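Local atomic coordinates of protease (Penicillium cyclopium, PDB entry 5Z6O), a protein that cleaves peptide bonds as a proteinase K-like serine protease of the subtilase family, probably attacking substrates such as casein, gelatin and collagen. Residues V181-A186 against V202-A207. Sequence-based numbering, arbitrary orientation.
Sequences VCTIAA and VVDLYA. With CA (calcium ion), chain B.
Asp204 and Thr183 are joined by two hydrogen bonds beside the calcium ion. Thr183 N donates to Asp204 OD2 (2.8 Å, nearly straight at 172°), and Asp204 N returns a bond to Thr183 O in that carbonyl's plane. OD2 takes the amide on its anti lone pair while also binding calcium at 2.4 Å; OD1 is the second metal ligand of this bidentate carboxylate. Asp204 CG lies anti to its own carbonyl carbon (chi1 -68°), which brings the carboxylate to the ion that Val181 O also binds, at 2.6 Å. Five waters complete the shell. Two of them donate to Val202 O, and one of these also donates to Thr183 OG1, which has a further partner in Ala176 O. Further along, Ala185 N donates to Leu205 O, and Ala207 N to Ala185 O at 2.9 Å. Leu205 N, buried here, finds no acceptor, since Thr183 O takes the Asp204 amide instead. On one face of the sheet Ile184 and Leu205 run side by side, CD1 against CD2, Ile184 against helix 227-245 and Leu205 against helix 249-259. On the other, Ala185 CB makes a CH-pi contact over one face of the Tyr206 ring, 3.8 Å from its centroid, and Tyr206 CD2 meets Ala186 O in plane at the ring edge. Tyr206 OH and Ser193 OG share a hydrogen bond. Replacing Tyr206 by an alanine would probably take the ring from one side of the Ala185 methyl and leave Ser193 OG without its hydroxyl partner. Strand 205-208 is one of the two outermost strands of the parallel subtilase sheet, and Cys182, disulfide-bonded to Cys253, ties its neighbour 182-187 to helix 249-259. The calcium probably offsets the carboxylate charge and polarises the Val181 carbonyl; two metal bonds and the Thr183 amide hold the carboxylate's rotation and tie the two segments at the ion.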
loop_
_atom_site.group_PDB
_atom_site.type_symbol
_atom_site.label_atom_id
_atom_site.label_comp_id
_atom_site.label_asym_id
_atom_site.label_seq_id
_atom_site.Cartn_x
_atom_site.Cartn_y
_atom_site.Cartn_z
ATOM N N VAL A 181 -7.527 3.559 -10.248
ATOM C CA VAL A 181 -6.660 3.067 -9.176
ATOM C C VAL A 181 -6.084 4.263 -8.464
ATOM O O VAL A 181 -6.195 5.390 -8.945
ATOM C CB VAL A 181 -5.532 2.157 -9.706
ATOM C CG1 VAL A 181 -6.107 0.909 -10.355
ATOM C CG2 VAL A 181 -4.639 2.908 -10.673
ATOM N N CYS A 182 -5.490 4.032 -7.287
ATOM C CA CYS A 182 -4.913 5.112 -6.502
ATOM C C CYS A 182 -3.403 4.944 -6.663
ATOM O O CYS A 182 -2.821 3.993 -6.137
ATOM C CB CYS A 182 -5.379 5.010 -5.047
ATOM S SG CYS A 182 -5.483 6.607 -4.189
ATOM N N THR A 183 -2.793 5.790 -7.488
ATOM C CA THR A 183 -1.399 5.611 -7.894
ATOM C C THR A 183 -0.493 6.494 -7.039
ATOM O O THR A 183 -0.705 7.717 -6.971
ATOM C CB THR A 183 -1.249 5.992 -9.365
ATOM O OG1 THR A 183 -2.078 5.133 -10.158
ATOM C CG2 THR A 183 0.177 5.864 -9.819
ATOM N N ILE A 184 0.543 5.891 -6.430
ATOM C CA ILE A 184 1.233 6.510 -5.292
ATOM C C ILE A 184 2.704 6.730 -5.644
ATOM O O ILE A 184 3.415 5.783 -5.993
ATOM C CB ILE A 184 1.121 5.647 -4.019
ATOM C CG1 ILE A 184 -0.318 5.170 -3.771
ATOM C CG2 ILE A 184 1.655 6.411 -2.818
ATOM C CD1 ILE A 184 -1.326 6.343 -3.779
ATOM N N ALA A 185 3.169 7.971 -5.515
ATOM C CA ALA A 185 4.576 8.305 -5.680
ATOM C C ALA A 185 5.270 8.354 -4.324
ATOM O O ALA A 185 4.624 8.370 -3.268
ATOM C CB ALA A 185 4.727 9.649 -6.418
ATOM N N ALA A 186 6.603 8.338 -4.354
ATOM C CA ALA A 186 7.403 8.155 -3.144
ATOM C C ALA A 186 8.018 9.467 -2.661
ATOM O O ALA A 186 8.654 10.181 -3.445
ATOM C CB ALA A 186 8.515 7.143 -3.392
ATOM N N VAL A 202 -1.012 11.098 -13.678
ATOM C CA VAL A 202 -1.776 9.963 -13.156
ATOM C C VAL A 202 -1.501 9.718 -11.681
ATOM O O VAL A 202 -2.216 8.930 -11.064
ATOM C CB VAL A 202 -1.515 8.629 -13.883
ATOM C CG1 VAL A 202 -1.927 8.739 -15.315
ATOM C CG2 VAL A 202 -0.065 8.194 -13.776
ATOM N N VAL A 203 -0.479 10.356 -11.108
ATOM C CA VAL A 203 -0.192 10.172 -9.688
ATOM C C VAL A 203 -1.264 10.867 -8.857
ATOM O O VAL A 203 -1.544 12.058 -9.037
ATOM C CB VAL A 203 1.214 10.695 -9.360
ATOM C CG1 VAL A 203 1.435 10.763 -7.836
ATOM C CG2 VAL A 203 2.248 9.781 -9.974
ATOM N N ASP A 204 -1.857 10.133 -7.917
ATOM C CA ASP A 204 -2.895 10.708 -7.077
ATOM C C ASP A 204 -2.305 11.424 -5.864
ATOM O O ASP A 204 -2.834 12.465 -5.432
ATOM C CB ASP A 204 -3.862 9.602 -6.620
ATOM C CG ASP A 204 -4.669 9.044 -7.789
ATOM O OD1 ASP A 204 -5.536 9.793 -8.284
ATOM O OD2 ASP A 204 -4.381 7.933 -8.278
ATOM N N LEU A 205 -1.234 10.877 -5.282
ATOM C CA LEU A 205 -0.570 11.545 -4.150
ATOM C C LEU A 205 0.764 10.859 -3.860
ATOM O O LEU A 205 1.091 9.816 -4.429
ATOM C CB LEU A 205 -1.443 11.564 -2.887
ATOM C CG LEU A 205 -1.699 10.228 -2.226
ATOM C CD1 LEU A 205 -1.945 10.448 -0.708
ATOM C CD2 LEU A 205 -2.958 9.556 -2.798
ATOM N N TYR A 206 1.524 11.473 -2.960
ATOM C CA TYR A 206 2.784 10.965 -2.422
ATOM C C TYR A 206 2.541 10.274 -1.093
ATOM O O TYR A 206 1.638 10.648 -0.338
ATOM C CB TYR A 206 3.809 12.103 -2.164
ATOM C CG TYR A 206 4.530 12.569 -3.424
ATOM C CD1 TYR A 206 3.907 13.447 -4.342
ATOM C CD2 TYR A 206 5.828 12.109 -3.705
ATOM C CE1 TYR A 206 4.582 13.841 -5.524
ATOM C CE2 TYR A 206 6.513 12.505 -4.864
ATOM C CZ TYR A 206 5.892 13.365 -5.752
ATOM O OH TYR A 206 6.618 13.723 -6.865
ATOM N N ALA A 207 3.417 9.315 -0.783
ATOM C CA ALA A 207 3.481 8.745 0.553
ATOM C C ALA A 207 4.924 8.394 0.815
ATOM O O ALA A 207 5.708 8.262 -0.137
ATOM C CB ALA A 207 2.589 7.497 0.675
HETATM CA CA CA B . -6.217 7.803 -9.842
HETATM O O HOH W 1 -4.492 6.814 -11.000
HETATM O O HOH W 2 -5.110 9.354 -11.045
HETATM O O HOH W 3 -8.263 7.560 -8.682
HETATM O O HOH W 4 -7.292 6.755 -12.016
HETATM O O HOH W 5 -7.476 9.669 -10.708
#